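Local atomic coordinates of ferulic acid decarboxylase 1 (Candida dubliniensis, PDB entry 4ZAD), a protein that catalyses the reversible decarboxylation of aromatic acids such as ferulic, p-coumaric and cinnamic acid to their vinyl products, using prenylated FMN and manganese. Residues A[125-130]-A[311-316]; A[221-226]-A[263-268]. All coordinates share one frame; numbering follows the deposited sequence.

Contact 1: A[125-130]-A[311-316]; sequences QSPHKK and SYRDQA
K130 NZ meets D314 OD2 at 2.7 Å in a salt bridge, approaching the carboxylate from its syn side and 24° out of its plane. The bridge closes one end of a contact between a short 3-10 turn, 127-129, and the end of strand 300-312, which belongs to the antiparallel sheet of the Rift-related domain. With CG anti to the backbone N (chi1 -180°) and the remaining chain extended, K130 reaches across to the loop beyond the strand and lays CD 3.6 Å from D314 OD1. At the other end, H128 ND1 and S311 OG share a hydrogen bond of 2.8 Å, made at the edge of the imidazole near its plane; either atom could donate. NE2 of the same ring probably bonds to P265 O, outside the two segments, which would leave the ring little freedom to rotate. The turn thus illustrates how a loop can be tied to a strand end by side-chain bonds while the backbones also pack closely, R313 CA lying 3.6 Å from P127 O. To one side, the P127 ring lies alongside R313, whose chain bends at chi3 (-51°). The charge of R313 is met by E269, through NH1, while one guanidinium face is turned to the proline. P127 CB stands 3.2 Å above that plane, toward the rim, and is 3.3 Å from R313 NH2.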
loop_
_atom_site.group_PDB
_atom_site.type_symbol
_atom_site.label_atom_id
_atom_site.label_comp_id
_atom_site.label_asym_id
_atom_site.label_seq_id
_atom_site.Cartn_x
_atom_site.Cartn_y
_atom_site.Cartn_z
ATOM N N GLN A 125 16.496 -46.677 4.180
ATOM C CA GLN A 125 15.406 -45.967 3.525
ATOM C C GLN A 125 15.637 -44.439 3.414
ATOM O O GLN A 125 14.796 -43.731 2.875
ATOM C CB GLN A 125 14.068 -46.314 4.178
ATOM C CG GLN A 125 13.636 -47.782 3.955
ATOM C CD GLN A 125 12.181 -48.010 4.350
ATOM O OE1 GLN A 125 11.291 -47.185 4.030
ATOM N NE2 GLN A 125 11.925 -49.116 5.080
ATOM N N SER A 126 16.777 -43.947 3.901
ATOM C CA SER A 126 17.114 -42.528 3.854
ATOM C C SER A 126 18.286 -42.282 2.918
ATOM O O SER A 126 19.383 -42.783 3.141
ATOM C CB SER A 126 17.497 -42.021 5.258
ATOM O OG SER A 126 18.083 -40.717 5.220
ATOM N N PRO A 127 18.066 -41.480 1.874
ATOM C CA PRO A 127 19.155 -41.084 0.995
ATOM C C PRO A 127 20.351 -40.394 1.652
ATOM O O PRO A 127 21.460 -40.582 1.200
ATOM C CB PRO A 127 18.474 -40.123 0.017
ATOM C CG PRO A 127 17.056 -40.577 -0.044
ATOM C CD PRO A 127 16.746 -41.173 1.300
ATOM N N HIS A 128 20.142 -39.577 2.681
ATOM C CA HIS A 128 21.242 -38.806 3.258
ATOM C C HIS A 128 22.172 -39.683 4.090
ATOM O O HIS A 128 23.293 -39.256 4.445
ATOM C CB HIS A 128 20.762 -37.569 4.038
ATOM C CG HIS A 128 20.045 -37.877 5.305
ATOM N ND1 HIS A 128 20.698 -38.257 6.453
ATOM C CD2 HIS A 128 18.726 -37.834 5.616
ATOM C CE1 HIS A 128 19.809 -38.454 7.413
ATOM N NE2 HIS A 128 18.604 -38.208 6.928
ATOM N N LYS A 129 21.737 -40.916 4.376
ATOM C CA LYS A 129 22.618 -41.859 5.062
ATOM C C LYS A 129 23.652 -42.505 4.135
ATOM O O LYS A 129 24.438 -43.308 4.605
ATOM C CB LYS A 129 21.824 -42.946 5.772
ATOM C CG LYS A 129 21.057 -42.512 7.014
ATOM C CD LYS A 129 21.890 -41.715 8.006
ATOM C CE LYS A 129 21.255 -41.685 9.376
ATOM N NZ LYS A 129 22.113 -41.147 10.464
ATOM N N LYS A 130 23.690 -42.165 2.846
ATOM C CA LYS A 130 24.684 -42.773 1.968
ATOM C C LYS A 130 26.157 -42.309 2.255
ATOM O O LYS A 130 27.080 -43.127 2.192
ATOM C CB LYS A 130 24.297 -42.574 0.494
ATOM C CG LYS A 130 25.293 -43.201 -0.525
ATOM C CD LYS A 130 25.004 -42.790 -1.972
ATOM C CE LYS A 130 25.512 -43.821 -2.980
ATOM N NZ LYS A 130 24.989 -43.550 -4.369
ATOM N N SER A 311 25.785 -36.054 7.460
ATOM C CA SER A 311 25.411 -37.106 6.541
ATOM C C SER A 311 24.771 -36.368 5.371
ATOM O O SER A 311 24.168 -35.335 5.575
ATOM C CB SER A 311 24.465 -38.110 7.224
ATOM O OG SER A 311 23.188 -37.552 7.511
ATOM N N TYR A 312 24.954 -36.864 4.150
ATOM C CA TYR A 312 24.439 -36.186 2.953
ATOM C C TYR A 312 24.328 -37.124 1.758
ATOM O O TYR A 312 25.093 -38.074 1.622
ATOM C CB TYR A 312 25.321 -34.994 2.581
ATOM C CG TYR A 312 26.722 -35.383 2.210
ATOM C CD1 TYR A 312 27.696 -35.547 3.178
ATOM C CD2 TYR A 312 27.081 -35.594 0.892
ATOM C CE1 TYR A 312 28.980 -35.916 2.845
ATOM C CE2 TYR A 312 28.392 -35.969 0.549
ATOM C CZ TYR A 312 29.315 -36.128 1.535
ATOM O OH TYR A 312 30.581 -36.479 1.225
ATOM N N ARG A 313 23.359 -36.850 0.895
ATOM C CA ARG A 313 23.091 -37.716 -0.243
ATOM C C ARG A 313 23.955 -37.335 -1.434
ATOM O O ARG A 313 24.683 -36.367 -1.387
ATOM C CB ARG A 313 21.619 -37.636 -0.618
ATOM C CG ARG A 313 21.210 -36.330 -1.277
ATOM C CD ARG A 313 19.697 -36.241 -1.478
ATOM N NE ARG A 313 19.136 -37.419 -2.141
ATOM C CZ ARG A 313 17.845 -37.688 -2.195
ATOM N NH1 ARG A 313 16.975 -36.886 -1.625
ATOM N NH2 ARG A 313 17.417 -38.770 -2.797
ATOM N N ASP A 314 23.877 -38.118 -2.504
ATOM C CA ASP A 314 24.498 -37.751 -3.772
ATOM C C ASP A 314 23.920 -36.426 -4.216
ATOM O O ASP A 314 22.709 -36.236 -4.236
ATOM C CB ASP A 314 24.141 -38.754 -4.874
ATOM C CG ASP A 314 24.902 -40.062 -4.775
ATOM O OD1 ASP A 314 25.996 -40.090 -4.171
ATOM O OD2 ASP A 314 24.390 -41.062 -5.329
ATOM N N GLN A 315 24.791 -35.505 -4.553
ATOM C CA GLN A 315 24.419 -34.321 -5.292
ATOM C C GLN A 315 23.437 -33.483 -4.488
ATOM O O GLN A 315 22.341 -33.169 -4.958
ATOM C CB GLN A 315 23.855 -34.707 -6.678
ATOM C CG GLN A 315 24.786 -35.569 -7.518
ATOM C CD GLN A 315 24.538 -35.375 -9.010
ATOM O OE1 GLN A 315 23.437 -35.643 -9.513
ATOM N NE2 GLN A 315 25.557 -34.910 -9.724
ATOM N N ALA A 316 23.852 -33.124 -3.281
ATOM C CA ALA A 316 22.938 -32.556 -2.300
ATOM C C ALA A 316 22.486 -31.180 -2.755
ATOM O O ALA A 316 23.250 -30.425 -3.373
ATOM C CB ALA A 316 23.581 -32.501 -0.888
#

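Contact 2: A[221-226]-A[263-268]; sequences GVPPAA and EVPADC
The ring of P223 presses its CD corner into a notch formed by P265 and the backbone of D267, with P223 CD 3.5 Å from P265 CB. The two proline rings meet at an oblique angle, and the second wall of the notch is a carbonyl: D267 O comes within 3.4 Å of the same P223 CD. D267 O also abuts V222 CA, at 3.7 Å. Next along, V222 offers its branched side chain to two partners. Its CG1, beside the backbone N and anti to the carbonyl carbon (chi1 -51°), reaches C268 SG at 4.0 Å, while its CB faces P265 CG at 4.3 Å. Polar backbone groups meet here through carbon: C268 CA sends its hydrogen toward G221 O, the carbon and oxygen being 3.5 Å apart and the angle at the hydrogen 156°. Such an interface in the FMN-binding-type Rift-related domain is an instructive case of a buried fit built from rigid rings and backbone atoms rather than from long side chains. P265 also lies beside W175, a prenylated-FMN-binding residue. P223 occupies the N-cap position, so the contact sits directly at the start of helix 224-230. On its flanks, strand 162-166 places M162 against V222 and P265, strand 214-220 places C219 against P265 and C268, and strand 263-265 pairs with 253-256 at the margin of a small mixed sheet.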
loop_
_atom_site.group_PDB
_atom_site.type_symbol
_atom_site.label_atom_id
_atom_site.label_comp_id
_atom_site.label_asym_id
_atom_site.label_seq_id
_atom_site.Cartn_x
_atom_site.Cartn_y
_atom_site.Cartn_z
ATOM N N GLY A 221 16.855 -29.553 3.152
ATOM C CA GLY A 221 16.069 -30.266 2.149
ATOM C C GLY A 221 15.137 -31.287 2.756
ATOM O O GLY A 221 14.912 -32.348 2.215
ATOM N N VAL A 222 14.577 -30.955 3.897
ATOM C CA VAL A 222 13.633 -31.834 4.572
ATOM C C VAL A 222 12.332 -31.888 3.789
ATOM O O VAL A 222 12.185 -31.185 2.816
ATOM C CB VAL A 222 13.320 -31.312 5.986
ATOM C CG1 VAL A 222 14.666 -31.012 6.781
ATOM C CG2 VAL A 222 12.425 -30.115 5.884
ATOM N N PRO A 223 11.397 -32.749 4.197
ATOM C CA PRO A 223 10.088 -32.774 3.586
ATOM C C PRO A 223 9.437 -31.412 3.638
ATOM O O PRO A 223 9.281 -30.850 4.726
ATOM C CB PRO A 223 9.338 -33.751 4.475
ATOM C CG PRO A 223 10.384 -34.669 4.889
ATOM C CD PRO A 223 11.516 -33.804 5.207
ATOM N N PRO A 224 9.097 -30.857 2.475
ATOM C CA PRO A 224 8.517 -29.526 2.389
ATOM C C PRO A 224 7.370 -29.241 3.377
ATOM O O PRO A 224 7.251 -28.125 3.824
ATOM C CB PRO A 224 8.000 -29.479 0.937
ATOM C CG PRO A 224 9.021 -30.225 0.215
ATOM C CD PRO A 224 9.360 -31.400 1.132
ATOM N N ALA A 225 6.521 -30.192 3.694
ATOM C CA ALA A 225 5.502 -29.930 4.718
ATOM C C ALA A 225 6.189 -29.724 6.072
ATOM O O ALA A 225 5.737 -28.910 6.868
ATOM C CB ALA A 225 4.484 -31.067 4.809
ATOM N N ALA A 226 7.282 -30.452 6.310
ATOM C CA ALA A 226 8.046 -30.331 7.563
ATOM C C ALA A 226 8.693 -28.949 7.705
ATOM O O ALA A 226 8.705 -28.370 8.796
ATOM C CB ALA A 226 9.140 -31.448 7.671
ATOM N N GLU A 263 15.887 -38.063 16.129
ATOM C CA GLU A 263 15.345 -38.589 14.879
ATOM C C GLU A 263 15.161 -37.475 13.894
ATOM O O GLU A 263 14.583 -36.453 14.209
ATOM C CB GLU A 263 13.981 -39.232 15.113
ATOM C CG GLU A 263 14.106 -40.547 15.819
ATOM C CD GLU A 263 12.788 -41.109 16.273
ATOM O OE1 GLU A 263 11.775 -40.341 16.312
ATOM O OE2 GLU A 263 12.796 -42.328 16.600
ATOM N N VAL A 264 15.594 -37.711 12.678
ATOM C CA VAL A 264 15.472 -36.733 11.636
ATOM C C VAL A 264 14.792 -37.362 10.428
ATOM O O VAL A 264 14.755 -38.567 10.317
ATOM C CB VAL A 264 16.846 -36.224 11.297
ATOM C CG1 VAL A 264 17.449 -35.555 12.541
ATOM C CG2 VAL A 264 17.731 -37.363 10.781
ATOM N N PRO A 265 14.209 -36.544 9.536
ATOM C CA PRO A 265 13.470 -37.155 8.431
ATOM C C PRO A 265 14.349 -38.013 7.518
ATOM O O PRO A 265 15.458 -37.618 7.177
ATOM C CB PRO A 265 12.911 -35.954 7.659
ATOM C CG PRO A 265 13.044 -34.754 8.549
ATOM C CD PRO A 265 14.160 -35.064 9.511
ATOM N N ALA A 266 13.845 -39.184 7.132
ATOM C CA ALA A 266 14.510 -40.059 6.158
ATOM C C ALA A 266 14.956 -39.326 4.907
ATOM O O ALA A 266 16.051 -39.564 4.420
ATOM C CB ALA A 266 13.593 -41.217 5.772
ATOM N N ASP A 267 14.116 -38.435 4.393
ATOM C CA ASP A 267 14.422 -37.702 3.155
ATOM C C ASP A 267 14.881 -36.286 3.456
ATOM O O ASP A 267 14.077 -35.344 3.558
ATOM C CB ASP A 267 13.208 -37.663 2.207
ATOM C CG ASP A 267 12.764 -39.054 1.762
ATOM O OD1 ASP A 267 13.432 -39.618 0.860
ATOM O OD2 ASP A 267 11.752 -39.564 2.314
ATOM N N CYS A 268 16.185 -36.148 3.635
ATOM C CA CYS A 268 16.795 -34.835 3.715
ATOM C C CYS A 268 17.882 -34.852 2.669
ATOM O O CYS A 268 18.224 -35.924 2.156
ATOM C CB CYS A 268 17.392 -34.562 5.090
ATOM S SG CYS A 268 16.249 -34.616 6.431
#

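Contacts 1 and 2 lie with their centres 12 Å apart in the Rift-related domain and are joined where segment 263-268 of contact 2 touches segment 125-130 of contact 1. The joint rests on H128 NE2, 3.2 Å from P265 O in a probable hydrogen bond; S126 OG also comes close to A266 O, at 2.5 Å, short for a hydrogen bond at this resolution. P265 therefore faces two ways, its oxygen toward contact 1 and its ring into contact 2. Its side chain also lies close to that of W175, about 4 Å away. The H128 side chain is about 10 Å from that of W175, and that of V222 about 11 Å from the bound cofactor, consistent with both contacts being structure behind the cofactor site rather than part of its first shell.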